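Long-range contacts in exopolygalacturonate lyase (Vibrio vulnificus, PDB 5A29), which probably cleaves pectic polysaccharides by beta-elimination, as a manganese-binding lyase of polysaccharide lyase family 2: residues D332-F337 against E415-P419; S238-Y242 against I342-L346; G324-F328 against P380-D384. All blocks are in the same frame, centred on the assembly; numbering follows the deposited sequence.

How the contacts relate
Helix 331-349 is the element that ties this set together. Its first turns form contact 1 with residues 415-419, leading into helix 417-426, and further along it packs against helix 234-250 in contact 2, the two centres lying about 13 Å apart. They meet where Pro419 O comes 3.3 Å from Leu344 CD1, and both touch the same meso-tartrate (chain D). Contact 3 lies in loops, its centre about 15 Å from that of contact 1, which it touches through Leu327 O, 3.2 Å from Asp332 CB. Contacts 2 and 3 do not touch, their centres being about 22 Å apart. None contains the manganese ligands His133, Glu154 and His196; Lys333, Ile335 and Glu343 instead line tartrate pockets.

Contact 1: D332-F337 against E415-P419; sequences DKSIVF and EYLLP. With SRT (S,R meso-tartaric acid), chain R; SRT (S,R meso-tartaric acid), chain D.
Tyr416 lies across the side of helix 331-349, its ring offering a flat face on which Val336 sets a methyl. CG2 of Val336 sits over the middle of that ring, 4.1 Å from its centroid and only 12° off the normal, a CH-pi contact. The phenol end runs past Lys333 CB and CG and arrives beside Asp332, whose carboxylate plane stands at 85° to the ring; Asp332 OD2 is 3.0 Å from Tyr416 OH, a likely hydrogen bond, though that proton has another acceptor within reach. In the reverse fit, chi1 near 180° (176°) turns the Phe337 ring away from its own N and under Glu415, whose CB covers one face at 3.8 Å from the centroid. Farther out the glutamate carboxylate stacks over the same ring with its plane moderately tilted. Pro419 supplies the last bump, its CG set 3.3 Å from Val336 O, and a water joins Val336 O to Tyr416 O. Phe366 and Tyr367 of helix 353-370 also pack on Val336, the latter on Tyr416 as well. Lys333 is extended, and its NZ donates to O4 of meso-tartrate (chain R) at 2.7 Å, whereas its salt bridge to Glu415 OE1 is long, 4.0 Å. Apolar fit thus dominates where the turn leading into helix 417-426 meets helix 331-349 beside the tartrate sites, while Glu415 would add only a modest electrostatic hold on Lys333.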
ATOM      1  N   ASP A 332      -2.233  12.100  -3.312  1.00 16.30           N
ATOM      2  CA  ASP A 332      -1.076  12.018  -4.221  1.00 19.75           C
ATOM      3  C   ASP A 332      -0.282  10.757  -3.848  1.00 18.46           C
ATOM      4  O   ASP A 332       0.153  10.068  -4.712  1.00 16.20           O
ATOM      5  CB  ASP A 332      -0.146  13.205  -4.088  1.00 19.74           C
ATOM      6  CG  ASP A 332       0.252  13.502  -2.605  1.00 29.81           C
ATOM      7  OD1 ASP A 332      -0.589  13.369  -1.683  1.00 26.18           O
ATOM      8  OD2 ASP A 332       1.422  13.829  -2.346  1.00 36.68           O
ATOM      9  N   LYS A 333      -0.121  10.467  -2.559  1.00 18.42           N
ATOM     10  CA  LYS A 333       0.575   9.245  -2.200  1.00 17.75           C
ATOM     11  C   LYS A 333      -0.071   7.978  -2.811  1.00 16.85           C
ATOM     12  O   LYS A 333       0.642   7.090  -3.280  1.00 15.15           O
ATOM     13  CB  LYS A 333       0.633   9.098  -0.686  1.00 17.87           C
ATOM     14  CG  LYS A 333       1.444   7.888  -0.277  1.00 19.68           C
ATOM     15  CD  LYS A 333       1.559   7.776   1.242  1.00 24.63           C
ATOM     16  CE  LYS A 333       2.468   6.608   1.612  1.00 34.41           C
ATOM     17  NZ  LYS A 333       2.126   6.263   3.012  1.00 40.00           N
ATOM     18  N   SER A 334      -1.392   7.828  -2.742  1.00 15.58           N
ATOM     19  CA  SER A 334      -2.004   6.623  -3.327  1.00 16.83           C
ATOM     20  C   SER A 334      -1.781   6.570  -4.851  1.00 16.70           C
ATOM     21  O   SER A 334      -1.804   5.483  -5.394  1.00 19.33           O
ATOM     22  CB  SER A 334      -3.533   6.590  -3.120  1.00 20.70           C
ATOM     23  OG  SER A 334      -3.789   6.593  -1.688  1.00 30.55           O
ATOM     24  N   ILE A 335      -1.608   7.720  -5.492  1.00 16.23           N
ATOM     25  CA  ILE A 335      -1.436   7.768  -6.956  1.00 15.21           C
ATOM     26  C   ILE A 335       0.044   7.573  -7.328  1.00 19.58           C
ATOM     27  O   ILE A 335       0.347   6.677  -8.140  1.00 18.42           O
ATOM     28  CB  ILE A 335      -1.911   9.112  -7.507  1.00 16.34           C
ATOM     29  CG1 ILE A 335      -3.431   9.234  -7.317  1.00 15.57           C
ATOM     30  CG2 ILE A 335      -1.504   9.269  -8.985  1.00 17.98           C
ATOM     31  CD1 ILE A 335      -3.858  10.706  -7.551  1.00 17.41           C
ATOM     32  N   VAL A 336       0.932   8.424  -6.789  1.00 16.76           N
ATOM     33  CA  VAL A 336       2.342   8.455  -7.266  1.00 17.82           C
ATOM     34  C   VAL A 336       3.263   7.484  -6.516  1.00 16.92           C
ATOM     35  O   VAL A 336       4.441   7.362  -6.877  1.00 16.99           O
ATOM     36  CB  VAL A 336       2.980   9.875  -7.297  1.00 20.07           C
ATOM     37  CG1 VAL A 336       2.078  10.811  -8.165  1.00 20.64           C
ATOM     38  CG2 VAL A 336       3.290  10.435  -5.897  1.00 18.74           C
ATOM     39  N   PHE A 337       2.759   6.889  -5.448  1.00 18.36           N
ATOM     40  CA  PHE A 337       3.555   5.919  -4.716  1.00 17.65           C
ATOM     41  C   PHE A 337       2.866   4.549  -4.839  1.00 18.46           C
ATOM     42  O   PHE A 337       3.344   3.701  -5.602  1.00 16.11           O
ATOM     43  CB  PHE A 337       3.735   6.346  -3.231  1.00 18.42           C
ATOM     44  CG  PHE A 337       4.468   5.334  -2.409  1.00 19.57           C
ATOM     45  CD1 PHE A 337       5.793   4.938  -2.771  1.00 18.12           C
ATOM     46  CD2 PHE A 337       3.885   4.789  -1.265  1.00 19.34           C
ATOM     47  CE1 PHE A 337       6.493   3.984  -1.977  1.00 18.65           C
ATOM     48  CE2 PHE A 337       4.557   3.817  -0.482  1.00 19.88           C
ATOM     49  CZ  PHE A 337       5.881   3.437  -0.836  1.00 18.15           C
ATOM     50  N   GLU A 415      10.034   7.257  -0.070  1.00 17.61           N
ATOM     51  CA  GLU A 415       8.960   6.534  -0.706  1.00 17.26           C
ATOM     52  C   GLU A 415       8.762   6.999  -2.158  1.00 18.16           C
ATOM     53  O   GLU A 415       8.571   6.179  -3.065  1.00 18.00           O
ATOM     54  CB  GLU A 415       7.607   6.783   0.042  1.00 20.09           C
ATOM     55  CG  GLU A 415       7.661   6.105   1.397  1.00 29.50           C
ATOM     56  CD  GLU A 415       6.435   6.381   2.256  1.00 37.77           C
ATOM     57  OE1 GLU A 415       5.814   7.450   2.102  1.00 36.24           O
ATOM     58  OE2 GLU A 415       6.081   5.476   3.022  1.00 46.17           O
ATOM     59  N   TYR A 416       8.692   8.295  -2.370  1.00 17.34           N
ATOM     60  CA  TYR A 416       8.230   8.800  -3.704  1.00 17.68           C
ATOM     61  C   TYR A 416       9.351   8.614  -4.756  1.00 16.83           C
ATOM     62  O   TYR A 416       9.096   8.580  -5.973  1.00 16.95           O
ATOM     63  CB  TYR A 416       7.940  10.313  -3.674  1.00 19.51           C
ATOM     64  CG  TYR A 416       6.585  10.606  -3.043  1.00 26.65           C
ATOM     65  CD1 TYR A 416       5.911   9.633  -2.273  1.00 26.66           C
ATOM     66  CD2 TYR A 416       6.003  11.855  -3.188  1.00 32.97           C
ATOM     67  CE1 TYR A 416       4.693   9.926  -1.656  1.00 29.93           C
ATOM     68  CE2 TYR A 416       4.783  12.152  -2.573  1.00 33.66           C
ATOM     69  CZ  TYR A 416       4.145  11.204  -1.815  1.00 29.16           C
ATOM     70  OH  TYR A 416       2.946  11.562  -1.198  1.00 32.24           O
ATOM     71  N   LEU A 417      10.567   8.549  -4.274  1.00 14.62           N
ATOM     72  CA  LEU A 417      11.729   8.227  -5.121  1.00 15.47           C
ATOM     73  C   LEU A 417      11.655   6.874  -5.808  1.00 17.11           C
ATOM     74  O   LEU A 417      12.089   6.712  -6.996  1.00 15.03           O
ATOM     75  CB  LEU A 417      13.028   8.368  -4.294  1.00 15.89           C
ATOM     76  CG  LEU A 417      14.327   7.950  -5.047  1.00 16.50           C
ATOM     77  CD1 LEU A 417      14.667   8.945  -6.154  1.00 16.01           C
ATOM     78  CD2 LEU A 417      15.492   7.963  -4.038  1.00 14.14           C
ATOM     79  N   LEU A 418      11.198   5.847  -5.070  1.00 16.85           N
ATOM     80  CA  LEU A 418      11.254   4.497  -5.620  1.00 16.64           C
ATOM     81  C   LEU A 418      10.536   4.286  -6.984  1.00 17.54           C
ATOM     82  O   LEU A 418      11.087   3.617  -7.866  1.00 16.33           O
ATOM     83  CB  LEU A 418      10.776   3.484  -4.572  1.00 17.42           C
ATOM     84  CG  LEU A 418      10.960   1.973  -4.964  1.00 18.86           C
ATOM     85  CD1 LEU A 418      12.465   1.685  -5.075  1.00 20.00           C
ATOM     86  CD2 LEU A 418      10.385   1.171  -3.815  1.00 19.07           C
ATOM     87  N   PRO A 419       9.301   4.801  -7.138  1.00 17.66           N
ATOM     88  CA  PRO A 419       8.612   4.671  -8.431  1.00 16.42           C
ATOM     89  C   PRO A 419       9.360   5.404  -9.539  1.00 16.85           C
ATOM     90  O   PRO A 419       9.289   4.952 -10.698  1.00 17.53           O
ATOM     91  CB  PRO A 419       7.223   5.318  -8.192  1.00 17.69           C
ATOM     92  CG  PRO A 419       7.041   5.301  -6.717  1.00 17.17           C
ATOM     93  CD  PRO A 419       8.428   5.417  -6.109  1.00 19.09           C
TER
HETATM   94  O1  SRT R1019      -5.640   5.860   5.312  1.00 40.65           O
HETATM   95  O11 SRT R1019      -4.457   4.305   4.379  1.00 46.34           O
HETATM   96  C1  SRT R1019      -4.548   5.422   4.926  1.00 49.45           C
HETATM   97  C2  SRT R1019      -3.351   6.343   5.084  1.00 53.54           C
HETATM   98  O2  SRT R1019      -2.625   6.217   6.290  1.00 58.82           O
HETATM   99  C3  SRT R1019      -2.484   6.289   3.829  1.00 54.23           C
HETATM  100  O3  SRT R1019      -3.343   6.928   2.866  1.00 48.55           O
HETATM  101  C4  SRT R1019      -1.153   6.961   4.082  1.00 57.86           C
HETATM  102  O4  SRT R1019      -0.236   6.165   4.373  1.00 51.38           O
HETATM  103  O41 SRT R1019      -1.009   8.231   4.098  1.00 58.52           O
HETATM  104  O1  SRT D1568      -4.739   6.916  -9.963  0.60 45.19           O
HETATM  105  O11 SRT D1568      -4.727   8.228 -11.697  0.60 21.27           O
HETATM  106  C1  SRT D1568      -4.319   7.222 -11.102  0.60 33.05           C
HETATM  107  C2  SRT D1568      -3.395   6.196 -11.728  0.60 34.08           C
HETATM  108  O2  SRT D1568      -4.203   5.690 -12.731  0.60 36.11           O
HETATM  109  C3  SRT D1568      -2.035   6.552 -12.376  0.60 35.92           C
HETATM  110  O3  SRT D1568      -1.804   7.935 -12.494  0.60 41.05           O
HETATM  111  C4  SRT D1568      -0.789   5.971 -11.732  0.60 39.75           C
HETATM  112  O4  SRT D1568       0.052   5.600 -12.596  0.60 39.59           O
HETATM  113  O41 SRT D1568      -0.660   5.860 -10.459  0.60 21.87           O
HETATM  114  O   HOH W   1       6.727   9.144  -7.299  1.00 16.41           O

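Contact 2: S238-Y242 against I342-L346; sequences SDLIY and IELHL. With SRT (S,R meso-tartaric acid), chain D.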
ATOM      1  N   SER A 238      -6.987   0.037  -6.986  1.00 18.71           N
ATOM      2  CA  SER A 238      -5.631  -0.454  -7.240  1.00 18.02           C
ATOM      3  C   SER A 238      -5.566  -1.962  -6.832  1.00 18.55           C
ATOM      4  O   SER A 238      -4.995  -2.770  -7.564  1.00 20.23           O
ATOM      5  CB  SER A 238      -4.567   0.421  -6.433  1.00 16.23           C
ATOM      6  OG  SER A 238      -3.242  -0.047  -6.807  1.00 19.44           O
ATOM      7  N   ASP A 239      -6.123  -2.373  -5.687  1.00 17.16           N
ATOM      8  CA  ASP A 239      -6.046  -3.824  -5.287  1.00 17.87           C
ATOM      9  C   ASP A 239      -6.853  -4.662  -6.287  1.00 19.63           C
ATOM     10  O   ASP A 239      -6.519  -5.802  -6.569  1.00 17.70           O
ATOM     11  CB  ASP A 239      -6.733  -4.037  -3.936  1.00 17.70           C
ATOM     12  CG  ASP A 239      -5.735  -4.184  -2.750  1.00 24.56           C
ATOM     13  OD1 ASP A 239      -4.712  -4.931  -2.816  1.00 21.11           O
ATOM     14  OD2 ASP A 239      -6.051  -3.607  -1.721  1.00 25.25           O
ATOM     15  N   LEU A 240      -8.013  -4.155  -6.720  1.00 16.98           N
ATOM     16  CA  LEU A 240      -8.783  -4.925  -7.732  1.00 20.10           C
ATOM     17  C   LEU A 240      -8.065  -5.150  -9.038  1.00 15.81           C
ATOM     18  O   LEU A 240      -8.088  -6.269  -9.555  1.00 20.43           O
ATOM     19  CB  LEU A 240     -10.169  -4.258  -7.989  1.00 19.06           C
ATOM     20  CG  LEU A 240     -11.098  -4.449  -6.760  1.00 21.59           C
ATOM     21  CD1 LEU A 240     -12.271  -3.455  -6.859  1.00 24.74           C
ATOM     22  CD2 LEU A 240     -11.625  -5.888  -6.590  1.00 22.51           C
ATOM     23  N   ILE A 241      -7.400  -4.120  -9.521  1.00 14.79           N
ATOM     24  CA  ILE A 241      -6.629  -4.156 -10.784  1.00 18.04           C
ATOM     25  C   ILE A 241      -5.484  -5.173 -10.583  1.00 17.91           C
ATOM     26  O   ILE A 241      -5.306  -6.056 -11.415  1.00 17.22           O
ATOM     27  CB  ILE A 241      -6.024  -2.771 -11.102  1.00 16.41           C
ATOM     28  CG1 ILE A 241      -7.137  -1.773 -11.577  1.00 17.42           C
ATOM     29  CG2 ILE A 241      -5.017  -2.841 -12.206  1.00 18.60           C
ATOM     30  CD1 ILE A 241      -6.760  -0.339 -11.371  1.00 19.15           C
ATOM     31  N   TYR A 242      -4.768  -5.041  -9.463  1.00 16.35           N
ATOM     32  CA  TYR A 242      -3.646  -5.937  -9.162  1.00 18.04           C
ATOM     33  C   TYR A 242      -4.138  -7.409  -9.159  1.00 16.78           C
ATOM     34  O   TYR A 242      -3.490  -8.283  -9.756  1.00 18.03           O
ATOM     35  CB  TYR A 242      -2.960  -5.528  -7.805  1.00 16.32           C
ATOM     36  CG  TYR A 242      -1.793  -6.471  -7.426  1.00 17.85           C
ATOM     37  CD1 TYR A 242      -0.723  -6.707  -8.311  1.00 19.53           C
ATOM     38  CD2 TYR A 242      -1.752  -7.049  -6.156  1.00 19.11           C
ATOM     39  CE1 TYR A 242       0.321  -7.569  -7.943  1.00 20.82           C
ATOM     40  CE2 TYR A 242      -0.717  -7.913  -5.795  1.00 22.51           C
ATOM     41  CZ  TYR A 242       0.311  -8.145  -6.677  1.00 21.76           C
ATOM     42  OH  TYR A 242       1.295  -9.082  -6.328  1.00 22.08           O
ATOM     43  N   ILE A 342       2.410  -0.506  -8.226  1.00 16.34           N
ATOM     44  CA  ILE A 342       1.661  -1.620  -8.789  1.00 16.60           C
ATOM     45  C   ILE A 342       1.752  -1.581 -10.349  1.00 17.50           C
ATOM     46  O   ILE A 342       1.971  -2.616 -11.014  1.00 19.34           O
ATOM     47  CB  ILE A 342       0.191  -1.531  -8.327  1.00 21.04           C
ATOM     48  CG1 ILE A 342       0.144  -1.889  -6.832  1.00 21.29           C
ATOM     49  CG2 ILE A 342      -0.725  -2.481  -9.130  1.00 23.72           C
ATOM     50  CD1 ILE A 342       0.642  -3.286  -6.483  1.00 19.13           C
ATOM     51  N   GLU A 343       1.531  -0.415 -10.954  1.00 18.51           N
ATOM     52  CA  GLU A 343       1.435  -0.365 -12.429  1.00 18.81           C
ATOM     53  C   GLU A 343       2.797  -0.626 -13.021  1.00 19.20           C
ATOM     54  O   GLU A 343       2.922  -1.280 -14.081  1.00 17.47           O
ATOM     55  CB  GLU A 343       0.892   0.985 -12.915  1.00 18.53           C
ATOM     56  CG  GLU A 343      -0.600   1.049 -12.561  1.00 21.79           C
ATOM     57  CD  GLU A 343      -1.368   2.209 -13.242  1.00 27.63           C
ATOM     58  OE1 GLU A 343      -0.743   3.031 -13.973  1.00 27.02           O
ATOM     59  OE2 GLU A 343      -2.616   2.296 -12.987  1.00 29.12           O
ATOM     60  N   LEU A 344       3.848  -0.100 -12.385  1.00 17.10           N
ATOM     61  CA  LEU A 344       5.198  -0.431 -12.851  1.00 17.57           C
ATOM     62  C   LEU A 344       5.516  -1.902 -12.723  1.00 19.30           C
ATOM     63  O   LEU A 344       6.250  -2.449 -13.565  1.00 20.65           O
ATOM     64  CB  LEU A 344       6.294   0.399 -12.105  1.00 16.05           C
ATOM     65  CG  LEU A 344       6.199   1.933 -12.517  1.00 17.58           C
ATOM     66  CD1 LEU A 344       6.966   2.820 -11.502  1.00 17.38           C
ATOM     67  CD2 LEU A 344       6.714   2.208 -13.934  1.00 17.86           C
ATOM     68  N   HIS A 345       5.092  -2.521 -11.633  1.00 17.82           N
ATOM     69  CA  HIS A 345       5.320  -3.954 -11.455  1.00 18.91           C
ATOM     70  C   HIS A 345       4.592  -4.768 -12.571  1.00 21.41           C
ATOM     71  O   HIS A 345       5.151  -5.698 -13.153  1.00 18.50           O
ATOM     72  CB  HIS A 345       4.796  -4.366 -10.050  1.00 18.53           C
ATOM     73  CG  HIS A 345       4.737  -5.836  -9.854  1.00 21.08           C
ATOM     74  ND1 HIS A 345       5.855  -6.628  -9.913  1.00 21.21           N
ATOM     75  CD2 HIS A 345       3.685  -6.677  -9.664  1.00 21.70           C
ATOM     76  CE1 HIS A 345       5.508  -7.893  -9.704  1.00 23.34           C
ATOM     77  NE2 HIS A 345       4.197  -7.943  -9.528  1.00 22.90           N
ATOM     78  N   LEU A 346       3.368  -4.394 -12.881  1.00 16.58           N
ATOM     79  CA  LEU A 346       2.591  -5.059 -13.949  1.00 19.38           C
ATOM     80  C   LEU A 346       3.183  -4.773 -15.331  1.00 21.70           C
ATOM     81  O   LEU A 346       3.262  -5.685 -16.192  1.00 24.56           O
ATOM     82  CB  LEU A 346       1.137  -4.543 -13.914  1.00 19.27           C
ATOM     83  CG  LEU A 346       0.308  -4.918 -12.707  1.00 20.96           C
ATOM     84  CD1 LEU A 346      -1.089  -4.294 -12.801  1.00 22.37           C
ATOM     85  CD2 LEU A 346       0.214  -6.431 -12.430  1.00 21.29           C
TER
HETATM   86  O1  SRT D1568      -4.739   6.916  -9.963  0.60 45.19           O
HETATM   87  O11 SRT D1568      -4.727   8.228 -11.697  0.60 21.27           O
HETATM   88  C1  SRT D1568      -4.319   7.222 -11.102  0.60 33.05           C
HETATM   89  C2  SRT D1568      -3.395   6.196 -11.728  0.60 34.08           C
HETATM   90  O2  SRT D1568      -4.203   5.690 -12.731  0.60 36.11           O
HETATM   91  C3  SRT D1568      -2.035   6.552 -12.376  0.60 35.92           C
HETATM   92  O3  SRT D1568      -1.804   7.935 -12.494  0.60 41.05           O
HETATM   93  C4  SRT D1568      -0.789   5.971 -11.732  0.60 39.75           C
HETATM   94  O4  SRT D1568       0.052   5.600 -12.596  0.60 39.59           O
HETATM   95  O41 SRT D1568      -0.660   5.860 -10.459  0.60 21.87           O
HETATM   96  O   HOH W   2       3.003 -10.042  -8.071  1.00 22.51           O
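Tyr242 and His345 reach the same water from two segments, 238-242 and 342-346, that share no direct hydrogen bond, the oddest feature of this otherwise apolar seam. Tyr242 OH lies 2.6 Å from the water, which sits in the plane of the phenol ring, and His345 NE2 lies 2.8 Å from it. Tyr242 CE1 comes up to the edge of the imidazole, 3.9 Å from His345 CD2. Helices 234-250 and 331-349 form a near-parallel pair here, 11° between the short segments, with axes 10.9 Å apart. Tyr242 spans that gap because its CG is anti to the backbone N (chi1 178°), which swings the ring across toward Ile342. There CD1 of Ile342 rests over one face, toward the rim, 4.3 Å from the centroid, while CG2 of the same residue packs on Tyr242 CB. Leu346 finishes the seam: CD2 sits at the edge of the tyrosine ring and CD1 meets Ile241 CG2. Met267 of helix 259-272 covers both Ile241 and Leu346. Glu343, on the flank of helix 331-349, holds a salt bridge to Lys271 and brings OE1 3.0 Å from O4 of meso-tartrate (chain D). The tyrosine ring and the branched chains of Ile342, Leu346 and Ile241 therefore carry the pairing, while Ser238 OG, alongside Ile342 CG1, bonds one turn earlier on helix 331-349, to Asn339, and to Tyr159.

Contact 3: G324-F328 against P380-D384; sequences GNVLF and PIFSD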
ATOM      1  N   GLY A 324     -11.998  13.733  -7.625  1.00 18.00           N
ATOM      2  CA  GLY A 324     -10.863  13.117  -8.380  1.00 15.90           C
ATOM      3  C   GLY A 324      -9.745  14.072  -8.661  1.00 16.71           C
ATOM      4  O   GLY A 324      -8.605  13.647  -8.863  1.00 18.29           O
ATOM      5  N   ASN A 325     -10.017  15.377  -8.666  1.00 16.44           N
ATOM      6  CA  ASN A 325      -8.989  16.356  -8.951  1.00 15.28           C
ATOM      7  C   ASN A 325      -8.207  16.823  -7.724  1.00 14.10           C
ATOM      8  O   ASN A 325      -7.212  17.545  -7.895  1.00 16.34           O
ATOM      9  CB  ASN A 325      -9.568  17.600  -9.646  1.00 17.60           C
ATOM     10  CG  ASN A 325     -10.295  17.213 -10.937  1.00 20.17           C
ATOM     11  OD1 ASN A 325      -9.694  16.579 -11.815  1.00 17.33           O
ATOM     12  ND2 ASN A 325     -11.574  17.554 -11.033  1.00 18.84           N
ATOM     13  N   VAL A 326      -8.545  16.325  -6.557  1.00 13.35           N
ATOM     14  CA  VAL A 326      -7.738  16.689  -5.338  1.00 14.19           C
ATOM     15  C   VAL A 326      -6.476  15.778  -5.220  1.00 14.37           C
ATOM     16  O   VAL A 326      -6.618  14.547  -5.139  1.00 16.02           O
ATOM     17  CB  VAL A 326      -8.593  16.507  -4.089  1.00 15.69           C
ATOM     18  CG1 VAL A 326      -7.761  16.724  -2.802  1.00 14.82           C
ATOM     19  CG2 VAL A 326      -9.781  17.519  -4.112  1.00 14.96           C
ATOM     20  N   LEU A 327      -5.302  16.373  -5.261  1.00 16.05           N
ATOM     21  CA  LEU A 327      -4.060  15.600  -5.236  1.00 16.46           C
ATOM     22  C   LEU A 327      -3.310  15.896  -3.870  1.00 19.61           C
ATOM     23  O   LEU A 327      -2.115  15.671  -3.775  1.00 25.79           O
ATOM     24  CB  LEU A 327      -3.126  15.975  -6.380  1.00 17.53           C
ATOM     25  CG  LEU A 327      -3.830  15.775  -7.754  1.00 16.89           C
ATOM     26  CD1 LEU A 327      -2.776  15.991  -8.836  1.00 18.01           C
ATOM     27  CD2 LEU A 327      -4.373  14.362  -7.862  1.00 17.84           C
ATOM     28  N   PHE A 328      -4.018  16.371  -2.870  1.00 17.50           N
ATOM     29  CA  PHE A 328      -3.390  16.563  -1.520  1.00 18.48           C
ATOM     30  C   PHE A 328      -4.159  15.743  -0.535  1.00 16.40           C
ATOM     31  O   PHE A 328      -4.977  14.837  -0.881  1.00 17.08           O
ATOM     32  CB  PHE A 328      -3.326  18.062  -1.157  1.00 17.86           C
ATOM     33  CG  PHE A 328      -4.675  18.804  -1.363  1.00 20.06           C
ATOM     34  CD1 PHE A 328      -5.006  19.385  -2.603  1.00 21.53           C
ATOM     35  CD2 PHE A 328      -5.601  18.903  -0.325  1.00 17.59           C
ATOM     36  CE1 PHE A 328      -6.256  20.026  -2.820  1.00 21.83           C
ATOM     37  CE2 PHE A 328      -6.861  19.518  -0.527  1.00 20.85           C
ATOM     38  CZ  PHE A 328      -7.194  20.071  -1.790  1.00 21.18           C
ATOM     39  N   PRO A 380       0.620  21.116  -2.316  1.00 20.44           N
ATOM     40  CA  PRO A 380      -0.750  20.582  -2.312  1.00 19.65           C
ATOM     41  C   PRO A 380      -1.565  21.228  -3.462  1.00 21.52           C
ATOM     42  O   PRO A 380      -1.925  22.428  -3.418  1.00 21.55           O
ATOM     43  CB  PRO A 380      -1.313  21.024  -0.930  1.00 18.05           C
ATOM     44  CG  PRO A 380      -0.587  22.329  -0.660  1.00 18.62           C
ATOM     45  CD  PRO A 380       0.815  22.147  -1.256  1.00 19.97           C
ATOM     46  N   ILE A 381      -1.920  20.409  -4.457  1.00 19.45           N
ATOM     47  CA  ILE A 381      -2.464  20.966  -5.657  1.00 16.28           C
ATOM     48  C   ILE A 381      -3.715  20.215  -6.112  1.00 17.05           C
ATOM     49  O   ILE A 381      -3.964  19.059  -5.699  1.00 16.26           O
ATOM     50  CB  ILE A 381      -1.413  20.910  -6.834  1.00 17.22           C
ATOM     51  CG1 ILE A 381      -0.982  19.438  -7.164  1.00 19.87           C
ATOM     52  CG2 ILE A 381      -0.258  21.878  -6.616  1.00 20.39           C
ATOM     53  CD1 ILE A 381      -0.495  19.313  -8.622  1.00 21.09           C
ATOM     54  N   PHE A 382      -4.487  20.893  -6.962  1.00 17.68           N
ATOM     55  CA  PHE A 382      -5.501  20.179  -7.793  1.00 18.14           C
ATOM     56  C   PHE A 382      -4.873  19.791  -9.143  1.00 16.35           C
ATOM     57  O   PHE A 382      -3.763  20.256  -9.467  1.00 18.54           O
ATOM     58  CB  PHE A 382      -6.713  21.131  -8.059  1.00 16.97           C
ATOM     59  CG  PHE A 382      -7.569  21.377  -6.826  1.00 18.35           C
ATOM     60  CD1 PHE A 382      -7.219  22.389  -5.919  1.00 19.44           C
ATOM     61  CD2 PHE A 382      -8.723  20.637  -6.578  1.00 17.94           C
ATOM     62  CE1 PHE A 382      -8.013  22.634  -4.779  1.00 17.67           C
ATOM     63  CE2 PHE A 382      -9.496  20.868  -5.418  1.00 20.31           C
ATOM     64  CZ  PHE A 382      -9.104  21.873  -4.508  1.00 17.29           C
ATOM     65  N   SER A 383      -5.555  18.881  -9.908  1.00 17.46           N
ATOM     66  CA  SER A 383      -4.962  18.285 -11.101  1.00 17.05           C
ATOM     67  C   SER A 383      -4.760  19.319 -12.223  1.00 18.02           C
ATOM     68  O   SER A 383      -4.043  19.065 -13.164  1.00 18.80           O
ATOM     69  CB  SER A 383      -5.860  17.135 -11.596  1.00 19.15           C
ATOM     70  OG  SER A 383      -7.130  17.763 -11.891  1.00 19.87           O
ATOM     71  N   ASP A 384      -5.376  20.508 -12.133  1.00 19.61           N
ATOM     72  CA  ASP A 384      -5.060  21.603 -13.096  1.00 22.20           C
ATOM     73  C   ASP A 384      -3.844  22.434 -12.653  1.00 23.43           C
ATOM     74  O   ASP A 384      -3.404  23.328 -13.385  1.00 23.79           O
ATOM     75  CB  ASP A 384      -6.238  22.565 -13.215  1.00 24.18           C
ATOM     76  CG  ASP A 384      -6.415  23.425 -11.952  1.00 33.49           C
ATOM     77  OD1 ASP A 384      -5.945  23.018 -10.886  1.00 29.63           O
ATOM     78  OD2 ASP A 384      -7.042  24.501 -12.004  1.00 34.96           O
TER
HETATM   79  O   HOH W   3      -0.519  17.561  -4.030  1.00 34.81           O
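Phe328 drives the edge of its ring into a face of Phe382, a T-shaped pair with centroids 5.2 Å apart and planes at 78°, its CE1 held off-centre toward the rim. Val326 shares in this cluster from two sides: CG2 touches Phe382 CE2 at 3.6 Å, while CG1 sits over the middle of the Phe328 ring. Phe328 takes chi1 49°, with CG wedged between backbone N and carbonyl carbon; this folds its ring back over Val326 and sets CB against Pro380 CB. Beneath these side chains lies a single antiparallel beta bridge, with Val326 and Phe382 as a non-hydrogen-bonded pair. On either side of it Ser383 N donates to Asn325 O (2.9 Å), on a lone pair, and Leu327 N donates to Ile381 O (3.0 Å). A water takes the place of a direct return bond, accepting from Ile381 N and donating to Leu327 O. Across the backbone from the rings, Leu327 CD1 meets Ile381 CD1 at 4.0 Å. At the end of the bridge Ser383 OG donates to Asn325 OD1 (2.8 Å), arriving 39° out of the amide plane. Farther out, Phe406 and Phe313 extend the aromatic cluster. The end of a 3-10 turn and its following loop are thus pinned to a second loop just ahead of helix 331-349, with the buried Asn325 amide, bonded through oxygen and nitrogen, linking Ser383 to the backbone carbonyls of Pro223 and Ile320.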